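Local coordinates for reticulocyte binding protein (Streptococcus agalactiae COH1, PDB 3FAW) that probably hydrolyses alpha-1,6-glucosidic linkages of pullulan and related alpha-glucans as a pullulanase attached to the streptococcal cell wall, at residues Q252-A257 against Q374-I379; E300-L305 against T311-L316; A148-W151 against S157-M160; I236-A241 against K397-E402. All blocks are in the same frame, centred on the assembly; numbering follows the deposited sequence.

Contacts 1 and 2 both lie at the helical shell of the (beta/alpha)8 barrel, their centres 13 Å apart: contact 2 joins strand 312-315 to its preceding helix, and contact 1 sets a loop on helix 367-381, which follows that strand in the chain. They touch: L302 CD1 of contact 2 packs 3.6 Å from D378 C of contact 1. Contact 3, inside the CBM48 module, lies 40 Å from contact 2 between centres. Contact 4, with its centre 15 Å from that of contact 3, connects a loop leading into strand 241-242 of this module's sheet to the segment after the third barrel strand. A bound calcium ion lies about 10 Å from the L305 side chain.

Contact 1: residues Q252-A257 against Q374-I379; sequences QNLSFA and QLIHDI
N253 and H377 bring a carboxamide and an imidazole together where the loop 252-257 runs beside helix 367-381. The N253 side chain crosses that of H377 at about a right angle, with amide and ring planes 42° apart. Its OD1 approaches H377 CE1 obliquely at 3.4 Å. On the same amide, ND2 gives a weak, long bond to a water that also lies in the plane of the imidazole, at its edge, 2.7 Å from H377 NE2. L254 follows and supplies the apolar part. With CG anti to the backbone N (chi1 -169°), the leucine runs antiparallel alongside H377 and places CD1 3.7 Å from H377 CB. The same methyl reaches I376 CG2 at 4.3 Å, while K373 and K450 also pack on this leucine. At S255 the backbone takes over: its N donates to a second water at 3.1 Å, and this water is 2.7 Å from H377 ND1. The S255 hydroxyl turns back on its own segment, where OG donates to N253 O over 2.8 Å and holds the bend around L254. Further on, A257 N is hydrogen-bonded to D452 as the chain runs on toward strand 269-273. No direct hydrogen bond joins loop and helix. Instead, each imidazole nitrogen meets the loop through a water, while the leucine methyl shields the base of the ring. The two waters probably limit rotation of the imidazole, the S255 bridge more than the N253 one, whose link to its water is weak.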
# COMPACT_ATOMS: atom_id res chain seq x y z
N GLN A 252 -17.24 -18.41 -11.88
CA GLN A 252 -16.76 -19.64 -11.26
C GLN A 252 -15.47 -20.19 -11.90
O GLN A 252 -14.83 -21.08 -11.33
CB GLN A 252 -17.86 -20.70 -11.28
CG GLN A 252 -19.07 -20.34 -10.42
CD GLN A 252 -18.71 -20.24 -8.95
OE1 GLN A 252 -18.36 -21.24 -8.31
NE2 GLN A 252 -18.77 -19.03 -8.40
N ASN A 253 -15.10 -19.66 -13.06
CA ASN A 253 -13.84 -20.03 -13.70
C ASN A 253 -12.73 -19.00 -13.49
O ASN A 253 -11.74 -18.98 -14.22
CB ASN A 253 -14.06 -20.29 -15.21
CG ASN A 253 -14.56 -19.07 -15.95
OD1 ASN A 253 -15.01 -18.10 -15.33
ND2 ASN A 253 -14.51 -19.11 -17.28
N LEU A 254 -12.90 -18.14 -12.48
CA LEU A 254 -11.91 -17.12 -12.15
C LEU A 254 -10.55 -17.78 -11.98
O LEU A 254 -10.42 -18.78 -11.27
CB LEU A 254 -12.31 -16.36 -10.88
CG LEU A 254 -11.52 -15.10 -10.53
CD1 LEU A 254 -11.80 -13.97 -11.51
CD2 LEU A 254 -11.82 -14.67 -9.10
N SER A 255 -9.54 -17.22 -12.65
CA SER A 255 -8.19 -17.78 -12.64
C SER A 255 -7.18 -16.66 -12.52
O SER A 255 -7.52 -15.49 -12.69
CB SER A 255 -7.92 -18.55 -13.94
OG SER A 255 -8.98 -19.44 -14.25
N PHE A 256 -5.93 -17.01 -12.24
CA PHE A 256 -4.85 -16.02 -12.19
C PHE A 256 -4.53 -15.48 -13.58
O PHE A 256 -4.94 -16.06 -14.59
CB PHE A 256 -3.60 -16.61 -11.54
CG PHE A 256 -3.79 -16.93 -10.09
CD1 PHE A 256 -3.90 -15.90 -9.15
CD2 PHE A 256 -3.90 -18.24 -9.66
CE1 PHE A 256 -4.08 -16.19 -7.80
CE2 PHE A 256 -4.09 -18.54 -8.31
CZ PHE A 256 -4.18 -17.50 -7.38
N ALA A 257 -3.80 -14.37 -13.62
CA ALA A 257 -3.52 -13.69 -14.87
C ALA A 257 -2.72 -14.55 -15.84
O ALA A 257 -1.99 -15.45 -15.42
CB ALA A 257 -2.78 -12.39 -14.61
N GLN A 374 -15.63 -10.06 -10.87
CA GLN A 374 -15.97 -9.81 -12.27
C GLN A 374 -15.00 -8.81 -12.91
O GLN A 374 -14.53 -9.04 -14.02
CB GLN A 374 -17.41 -9.29 -12.39
CG GLN A 374 -17.92 -9.13 -13.83
CD GLN A 374 -18.03 -10.46 -14.57
OE1 GLN A 374 -17.42 -10.65 -15.63
NE2 GLN A 374 -18.81 -11.37 -14.03
N LEU A 375 -14.72 -7.72 -12.20
CA LEU A 375 -13.71 -6.76 -12.64
C LEU A 375 -12.35 -7.45 -12.87
O LEU A 375 -11.69 -7.20 -13.86
CB LEU A 375 -13.55 -5.64 -11.61
CG LEU A 375 -12.39 -4.66 -11.82
CD1 LEU A 375 -12.51 -3.96 -13.17
CD2 LEU A 375 -12.31 -3.65 -10.69
N ILE A 376 -11.96 -8.32 -11.94
CA ILE A 376 -10.67 -9.02 -12.01
C ILE A 376 -10.63 -10.02 -13.18
O ILE A 376 -9.62 -10.14 -13.87
CB ILE A 376 -10.32 -9.71 -10.67
CG1 ILE A 376 -9.97 -8.65 -9.61
CG2 ILE A 376 -9.16 -10.67 -10.83
CD1 ILE A 376 -9.77 -9.20 -8.20
N HIS A 377 -11.75 -10.70 -13.40
CA HIS A 377 -11.93 -11.58 -14.57
C HIS A 377 -11.86 -10.77 -15.87
O HIS A 377 -11.28 -11.22 -16.85
CB HIS A 377 -13.27 -12.32 -14.46
CG HIS A 377 -13.39 -13.50 -15.38
ND1 HIS A 377 -12.58 -14.62 -15.27
CD2 HIS A 377 -14.25 -13.76 -16.40
CE1 HIS A 377 -12.92 -15.50 -16.20
NE2 HIS A 377 -13.94 -15.00 -16.89
N ASP A 378 -12.45 -9.57 -15.87
CA ASP A 378 -12.38 -8.66 -17.02
C ASP A 378 -10.96 -8.12 -17.26
O ASP A 378 -10.55 -7.90 -18.39
CB ASP A 378 -13.36 -7.49 -16.86
CG ASP A 378 -14.83 -7.94 -16.78
OD1 ASP A 378 -15.12 -9.13 -17.02
OD2 ASP A 378 -15.69 -7.09 -16.46
N ILE A 379 -10.20 -7.90 -16.19
CA ILE A 379 -8.78 -7.53 -16.31
C ILE A 379 -7.97 -8.68 -16.92
O ILE A 379 -7.19 -8.47 -17.85
CB ILE A 379 -8.18 -7.12 -14.94
CG1 ILE A 379 -8.79 -5.80 -14.45
CG2 ILE A 379 -6.66 -6.98 -15.03
CD1 ILE A 379 -8.39 -5.39 -13.03
O HOH W 1 -15.34 -16.22 -18.88
O HOH W 2 -9.99 -14.86 -14.56

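Contact 2: residues E300-L305 against T311-L316; sequences EKLDYL and THIQLL
L302 and L305 meet I313 without any ring between them; the flat group here, the H312 imidazole, lies on the other side of the strand from I313. T311 OG1 sits at its edge, in plane, 2.7 Å from H312 ND1, and either group could be the donor. The ring of F262 also meets this imidazole, with the planes at about 55°. On the side facing the helix, I313 CD1 is the atom that reaches across. It lies 3.5 Å from L305 CD1 and 3.8 Å from L302 CD2, so one methyl packs against two leucines of successive helical turns. Placing CG1 of I313 anti to the carbonyl carbon (chi1 -58°) sends the longer branch toward helix 302-308, and L305 CD1 also comes within 4.0 Å of I313 CG1. This is the packing of a (beta/alpha)8 barrel: an outward-pointing residue of the second strand, 312-315, meets the helix that precedes it. I379 touches both L302 and I313 and continues the apolar layer toward helix 367-381. With every touching residue buried and no polar atom engaged across it, the contact between the two segments rests on apolar packing, with no hydrogen bond to fix its direction.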
# COMPACT_ATOMS: atom_id res chain seq x y z
N GLU A 300 -15.50 -0.95 -17.71
CA GLU A 300 -15.87 -0.27 -18.96
C GLU A 300 -14.73 0.58 -19.54
O GLU A 300 -14.85 1.08 -20.66
CB GLU A 300 -17.10 0.62 -18.75
CG GLU A 300 -18.33 -0.11 -18.21
CD GLU A 300 -19.57 0.77 -18.18
OE1 GLU A 300 -20.01 1.22 -19.26
OE2 GLU A 300 -20.11 0.99 -17.08
N LYS A 301 -13.65 0.76 -18.78
CA LYS A 301 -12.50 1.55 -19.22
C LYS A 301 -11.18 0.77 -19.26
O LYS A 301 -10.10 1.37 -19.33
CB LYS A 301 -12.35 2.78 -18.30
CG LYS A 301 -13.44 3.83 -18.51
CD LYS A 301 -13.43 4.33 -19.95
CE LYS A 301 -14.13 5.65 -20.13
NZ LYS A 301 -13.89 6.16 -21.50
N LEU A 302 -11.26 -0.56 -19.24
CA LEU A 302 -10.07 -1.43 -19.29
C LEU A 302 -9.41 -1.48 -20.67
O LEU A 302 -8.21 -1.73 -20.76
CB LEU A 302 -10.41 -2.85 -18.83
CG LEU A 302 -10.84 -3.04 -17.37
CD1 LEU A 302 -11.27 -4.49 -17.11
CD2 LEU A 302 -9.75 -2.62 -16.39
N ASP A 303 -10.20 -1.28 -21.72
CA ASP A 303 -9.66 -1.22 -23.09
C ASP A 303 -8.57 -0.15 -23.21
O ASP A 303 -7.53 -0.39 -23.83
CB ASP A 303 -10.78 -0.96 -24.10
CG ASP A 303 -11.59 -2.22 -24.44
OD1 ASP A 303 -11.35 -3.29 -23.85
OD2 ASP A 303 -12.49 -2.12 -25.32
N TYR A 304 -8.81 1.01 -22.61
CA TYR A 304 -7.81 2.08 -22.54
C TYR A 304 -6.48 1.61 -21.95
O TYR A 304 -5.41 1.90 -22.48
CB TYR A 304 -8.34 3.25 -21.70
CG TYR A 304 -7.32 4.32 -21.40
CD1 TYR A 304 -7.05 5.34 -22.32
CD2 TYR A 304 -6.61 4.33 -20.19
CE1 TYR A 304 -6.11 6.33 -22.05
CE2 TYR A 304 -5.66 5.32 -19.91
CZ TYR A 304 -5.42 6.31 -20.85
OH TYR A 304 -4.50 7.30 -20.60
N LEU A 305 -6.57 0.88 -20.84
CA LEU A 305 -5.38 0.38 -20.15
C LEU A 305 -4.74 -0.79 -20.90
O LEU A 305 -3.52 -0.92 -20.91
CB LEU A 305 -5.73 -0.03 -18.71
CG LEU A 305 -6.18 1.09 -17.77
CD1 LEU A 305 -6.59 0.53 -16.42
CD2 LEU A 305 -5.08 2.13 -17.60
N THR A 311 1.06 -3.97 -17.57
CA THR A 311 0.87 -5.40 -17.29
C THR A 311 -0.04 -5.61 -16.08
O THR A 311 -0.87 -6.53 -16.07
CB THR A 311 2.21 -6.11 -17.03
OG1 THR A 311 2.82 -5.60 -15.84
CG2 THR A 311 3.15 -5.93 -18.21
N HIS A 312 0.12 -4.75 -15.06
CA HIS A 312 -0.60 -4.86 -13.80
C HIS A 312 -1.35 -3.57 -13.44
O HIS A 312 -0.79 -2.47 -13.52
CB HIS A 312 0.36 -5.20 -12.66
CG HIS A 312 0.93 -6.58 -12.73
ND1 HIS A 312 1.94 -6.92 -13.61
CD2 HIS A 312 0.64 -7.70 -12.03
CE1 HIS A 312 2.25 -8.20 -13.44
NE2 HIS A 312 1.47 -8.69 -12.49
N ILE A 313 -2.60 -3.71 -13.03
CA ILE A 313 -3.38 -2.59 -12.50
C ILE A 313 -3.38 -2.68 -10.97
O ILE A 313 -3.87 -3.66 -10.39
CB ILE A 313 -4.82 -2.61 -13.04
CG1 ILE A 313 -4.80 -2.55 -14.58
CG2 ILE A 313 -5.62 -1.44 -12.48
CD1 ILE A 313 -6.16 -2.78 -15.22
N GLN A 314 -2.80 -1.68 -10.32
CA GLN A 314 -2.78 -1.58 -8.87
C GLN A 314 -3.94 -0.73 -8.37
O GLN A 314 -4.09 0.43 -8.77
CB GLN A 314 -1.46 -0.98 -8.40
CG GLN A 314 -1.31 -0.91 -6.88
CD GLN A 314 0.09 -0.50 -6.47
OE1 GLN A 314 1.07 -1.15 -6.84
NE2 GLN A 314 0.19 0.58 -5.70
N LEU A 315 -4.77 -1.31 -7.50
CA LEU A 315 -5.92 -0.60 -6.95
C LEU A 315 -5.64 -0.13 -5.53
O LEU A 315 -5.22 -0.91 -4.67
CB LEU A 315 -7.16 -1.49 -6.95
CG LEU A 315 -7.61 -2.02 -8.31
CD1 LEU A 315 -8.76 -3.00 -8.13
CD2 LEU A 315 -8.01 -0.88 -9.25
N LEU A 316 -5.90 1.16 -5.28
CA LEU A 316 -5.88 1.70 -3.92
C LEU A 316 -6.86 0.90 -3.04
O LEU A 316 -7.75 0.23 -3.57
CB LEU A 316 -6.20 3.20 -3.92
CG LEU A 316 -4.97 4.11 -4.13
CD1 LEU A 316 -4.53 4.10 -5.60
CD2 LEU A 316 -5.22 5.54 -3.64

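Contact 3: residues A148-W151 against S157-M160; sequences ASLW and SVTM
In the CBM48 module, an immunoglobulin-like beta sandwich, strands 146-151 and 157-164 face each other across the apolar interior. Two side-chain pairs, A148 with M160 and L150 with V158, bridge the space between them. The alpha carbons of the nearest residues are well apart, and no hydrogen bond joins the segments, so contact is made by side chains that leave both backbones toward each other. The methyl CE of M160 comes 3.6 Å from A148 CB. The methionine chain is extended through its first two torsions and then bends at the sulfur (chi3 -79°), which turns this terminal methyl onto the alanine. Two residues along, the branches of L150 and V158 meet obliquely, with L150 CD2 3.9 Å from V158 CG1. The same first torsion serves both, with L150 CG and V158 CG1 each anti to the backbone N. The short alanine thus faces the long methionine, while leucine and valine share the other crossing. Y205 of strand 202-209 touches A148, L150 and M160, filling in beside both pairs. Strand 146-151 is hydrogen-bonded to strands 136-139 and 184-189, whereas strand 157-164 lies between 170-179 and 202-209. W185 and L189 from strand 184-189 pack on V158 and M160 respectively, and L177 of strand 170-179 also rests against M160.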
# COMPACT_ATOMS: atom_id res chain seq x y z
N ALA A 148 -19.29 -20.81 13.42
CA ALA A 148 -18.61 -19.57 13.77
C ALA A 148 -17.49 -19.81 14.79
O ALA A 148 -17.61 -20.65 15.67
CB ALA A 148 -19.61 -18.56 14.32
N SER A 149 -16.41 -19.04 14.66
CA SER A 149 -15.26 -19.11 15.56
C SER A 149 -14.67 -17.72 15.77
O SER A 149 -14.49 -16.97 14.81
CB SER A 149 -14.18 -20.04 14.99
OG SER A 149 -14.49 -21.40 15.25
N LEU A 150 -14.39 -17.39 17.03
CA LEU A 150 -13.75 -16.12 17.41
C LEU A 150 -12.68 -16.37 18.48
O LEU A 150 -12.96 -16.97 19.52
CB LEU A 150 -14.78 -15.13 17.97
CG LEU A 150 -14.23 -13.75 18.37
CD1 LEU A 150 -13.99 -12.90 17.12
CD2 LEU A 150 -15.16 -13.04 19.34
N TRP A 151 -11.46 -15.90 18.22
CA TRP A 151 -10.35 -16.05 19.17
C TRP A 151 -10.37 -14.90 20.18
O TRP A 151 -10.33 -13.73 19.80
CB TRP A 151 -9.01 -16.08 18.42
CG TRP A 151 -7.81 -16.30 19.29
CD1 TRP A 151 -7.30 -17.50 19.70
CD2 TRP A 151 -6.96 -15.29 19.84
NE1 TRP A 151 -6.19 -17.30 20.48
CE2 TRP A 151 -5.96 -15.95 20.58
CE3 TRP A 151 -6.95 -13.89 19.78
CZ2 TRP A 151 -4.95 -15.26 21.26
CZ3 TRP A 151 -5.95 -13.20 20.45
CH2 TRP A 151 -4.96 -13.89 21.19
N SER A 157 -17.21 -14.30 28.71
CA SER A 157 -18.27 -14.81 27.86
C SER A 157 -18.29 -14.08 26.53
O SER A 157 -17.88 -12.92 26.44
CB SER A 157 -19.63 -14.65 28.56
OG SER A 157 -19.93 -13.27 28.74
N VAL A 158 -18.75 -14.77 25.49
CA VAL A 158 -18.90 -14.18 24.16
C VAL A 158 -20.29 -14.55 23.64
O VAL A 158 -20.69 -15.71 23.68
CB VAL A 158 -17.80 -14.66 23.20
CG1 VAL A 158 -18.02 -14.12 21.79
CG2 VAL A 158 -16.42 -14.24 23.71
N THR A 159 -21.02 -13.53 23.19
CA THR A 159 -22.38 -13.70 22.67
C THR A 159 -22.47 -13.09 21.27
O THR A 159 -22.00 -11.98 21.06
CB THR A 159 -23.40 -13.00 23.58
OG1 THR A 159 -23.29 -13.52 24.91
CG2 THR A 159 -24.82 -13.19 23.07
N MET A 160 -23.07 -13.82 20.34
CA MET A 160 -23.33 -13.29 19.00
C MET A 160 -24.70 -12.62 18.97
O MET A 160 -25.68 -13.17 19.46
CB MET A 160 -23.28 -14.40 17.95
CG MET A 160 -23.31 -13.88 16.51
SD MET A 160 -23.61 -15.15 15.27
CE MET A 160 -21.99 -15.92 15.13

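Contact 4: residues I236-A241 against K397-E402; sequences IKTAKA and KTYLFE
K237 lies over the ring of Y399, and its side chain can be followed across that face from the phenol oxygen back toward the helix. CB is 3.5 Å from Y399 OH. CG is 3.8 Å from Y399 CE1, and CD sits over the middle of the ring, 3.7 Å from the centroid and 12° off the normal, in a CH-pi contact. A bend at the last torsion (chi4 69°) turns NZ onward to the CG and CD1 end of the same face, where it makes a cation-pi contact 4.3 Å from the centroid; this ammonium also forms a salt bridge with D403. The backbone of the lysine joins in, for Y399 OH donates to K237 O over 2.7 Å. The hydroxyl lies in the carbonyl plane, on a lone pair, with a C=O...O angle of 140°. These residues connect the CBM48 module to the catalytic barrel: 236-241 leads into strand 241-242, which pairs with strand 202-209 of the module, while helix 399-402 follows the third barrel strand, 385-390. K397 CB covers the opposite face of the tyrosine, offset toward the rim, so the ring is sandwiched between two lysine chains. At the ring edge, near its plane, T238 CG2 meets Y399 CE1 at 3.9 Å and extends the apolar contact to L400 CD2 at 3.8 Å. The T238 hydroxyl turns to its own segment and donates to A239 O, while L204 and L217 pack on the same threonine.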
# COMPACT_ATOMS: atom_id res chain seq x y z
N ILE A 236 -22.54 0.76 19.55
CA ILE A 236 -22.09 0.15 18.30
C ILE A 236 -21.22 1.15 17.54
O ILE A 236 -21.70 2.19 17.10
CB ILE A 236 -23.29 -0.30 17.44
CG1 ILE A 236 -24.00 -1.49 18.10
CG2 ILE A 236 -22.83 -0.68 16.04
CD1 ILE A 236 -25.39 -1.77 17.56
N LYS A 237 -19.93 0.83 17.41
CA LYS A 237 -18.94 1.76 16.84
C LYS A 237 -18.12 1.13 15.72
O LYS A 237 -17.01 1.58 15.41
CB LYS A 237 -18.04 2.32 17.95
CG LYS A 237 -17.61 1.33 19.03
CD LYS A 237 -16.69 2.02 20.04
CE LYS A 237 -16.62 1.29 21.36
NZ LYS A 237 -15.91 -0.02 21.28
N THR A 238 -18.67 0.09 15.11
CA THR A 238 -18.06 -0.58 13.97
C THR A 238 -19.15 -0.96 12.98
O THR A 238 -20.34 -0.94 13.30
CB THR A 238 -17.31 -1.88 14.38
OG1 THR A 238 -18.26 -2.86 14.82
CG2 THR A 238 -16.31 -1.60 15.48
N ALA A 239 -18.73 -1.32 11.78
CA ALA A 239 -19.62 -1.96 10.82
C ALA A 239 -20.00 -3.33 11.38
O ALA A 239 -19.36 -3.83 12.31
CB ALA A 239 -18.94 -2.10 9.46
N LYS A 240 -21.05 -3.93 10.82
CA LYS A 240 -21.48 -5.25 11.23
C LYS A 240 -21.02 -6.28 10.20
O LYS A 240 -21.07 -6.03 8.99
CB LYS A 240 -23.01 -5.29 11.38
CG LYS A 240 -23.57 -4.29 12.38
CD LYS A 240 -25.09 -4.40 12.49
CE LYS A 240 -25.68 -3.31 13.37
NZ LYS A 240 -25.69 -1.97 12.69
N ALA A 241 -20.56 -7.43 10.68
CA ALA A 241 -20.15 -8.52 9.78
C ALA A 241 -21.37 -9.11 9.07
O ALA A 241 -22.50 -8.93 9.51
CB ALA A 241 -19.40 -9.59 10.54
N LYS A 397 -9.12 2.60 14.09
CA LYS A 397 -9.42 2.82 15.50
C LYS A 397 -8.79 1.72 16.33
O LYS A 397 -8.98 0.54 16.04
CB LYS A 397 -10.94 2.81 15.74
CG LYS A 397 -11.71 3.91 15.04
CD LYS A 397 -11.38 5.28 15.60
CE LYS A 397 -12.30 6.35 15.04
NZ LYS A 397 -12.01 7.69 15.63
N THR A 398 -8.06 2.10 17.38
CA THR A 398 -7.38 1.13 18.25
C THR A 398 -8.36 0.10 18.83
O THR A 398 -8.01 -1.07 18.99
CB THR A 398 -6.63 1.85 19.40
OG1 THR A 398 -5.66 2.75 18.84
CG2 THR A 398 -5.93 0.86 20.32
N TYR A 399 -9.59 0.53 19.12
CA TYR A 399 -10.59 -0.36 19.71
C TYR A 399 -11.01 -1.55 18.81
O TYR A 399 -11.45 -2.58 19.32
CB TYR A 399 -11.81 0.42 20.22
CG TYR A 399 -12.65 1.15 19.19
CD1 TYR A 399 -13.41 0.45 18.24
CD2 TYR A 399 -12.74 2.54 19.19
CE1 TYR A 399 -14.19 1.12 17.31
CE2 TYR A 399 -13.52 3.22 18.27
CZ TYR A 399 -14.25 2.50 17.33
OH TYR A 399 -15.02 3.17 16.42
N LEU A 400 -10.86 -1.41 17.49
CA LEU A 400 -11.25 -2.46 16.54
C LEU A 400 -10.75 -3.84 16.95
O LEU A 400 -11.49 -4.83 16.87
CB LEU A 400 -10.75 -2.13 15.12
CG LEU A 400 -11.64 -1.20 14.31
CD1 LEU A 400 -10.89 -0.58 13.12
CD2 LEU A 400 -12.88 -1.96 13.83
N PHE A 401 -9.49 -3.90 17.37
CA PHE A 401 -8.86 -5.13 17.85
C PHE A 401 -8.68 -5.13 19.37
O PHE A 401 -8.73 -6.19 20.00
CB PHE A 401 -7.51 -5.34 17.16
CG PHE A 401 -7.61 -5.95 15.79
CD1 PHE A 401 -7.65 -7.32 15.64
CD2 PHE A 401 -7.67 -5.15 14.66
CE1 PHE A 401 -7.75 -7.89 14.38
CE2 PHE A 401 -7.77 -5.71 13.40
CZ PHE A 401 -7.81 -7.08 13.26
N GLU A 402 -8.47 -3.96 19.97
CA GLU A 402 -8.22 -3.88 21.42
C GLU A 402 -9.43 -4.31 22.23
O GLU A 402 -9.28 -4.89 23.31
CB GLU A 402 -7.78 -2.46 21.83
CG GLU A 402 -7.10 -2.38 23.20
CD GLU A 402 -5.70 -3.00 23.23
OE1 GLU A 402 -5.17 -3.36 22.16
OE2 GLU A 402 -5.13 -3.12 24.33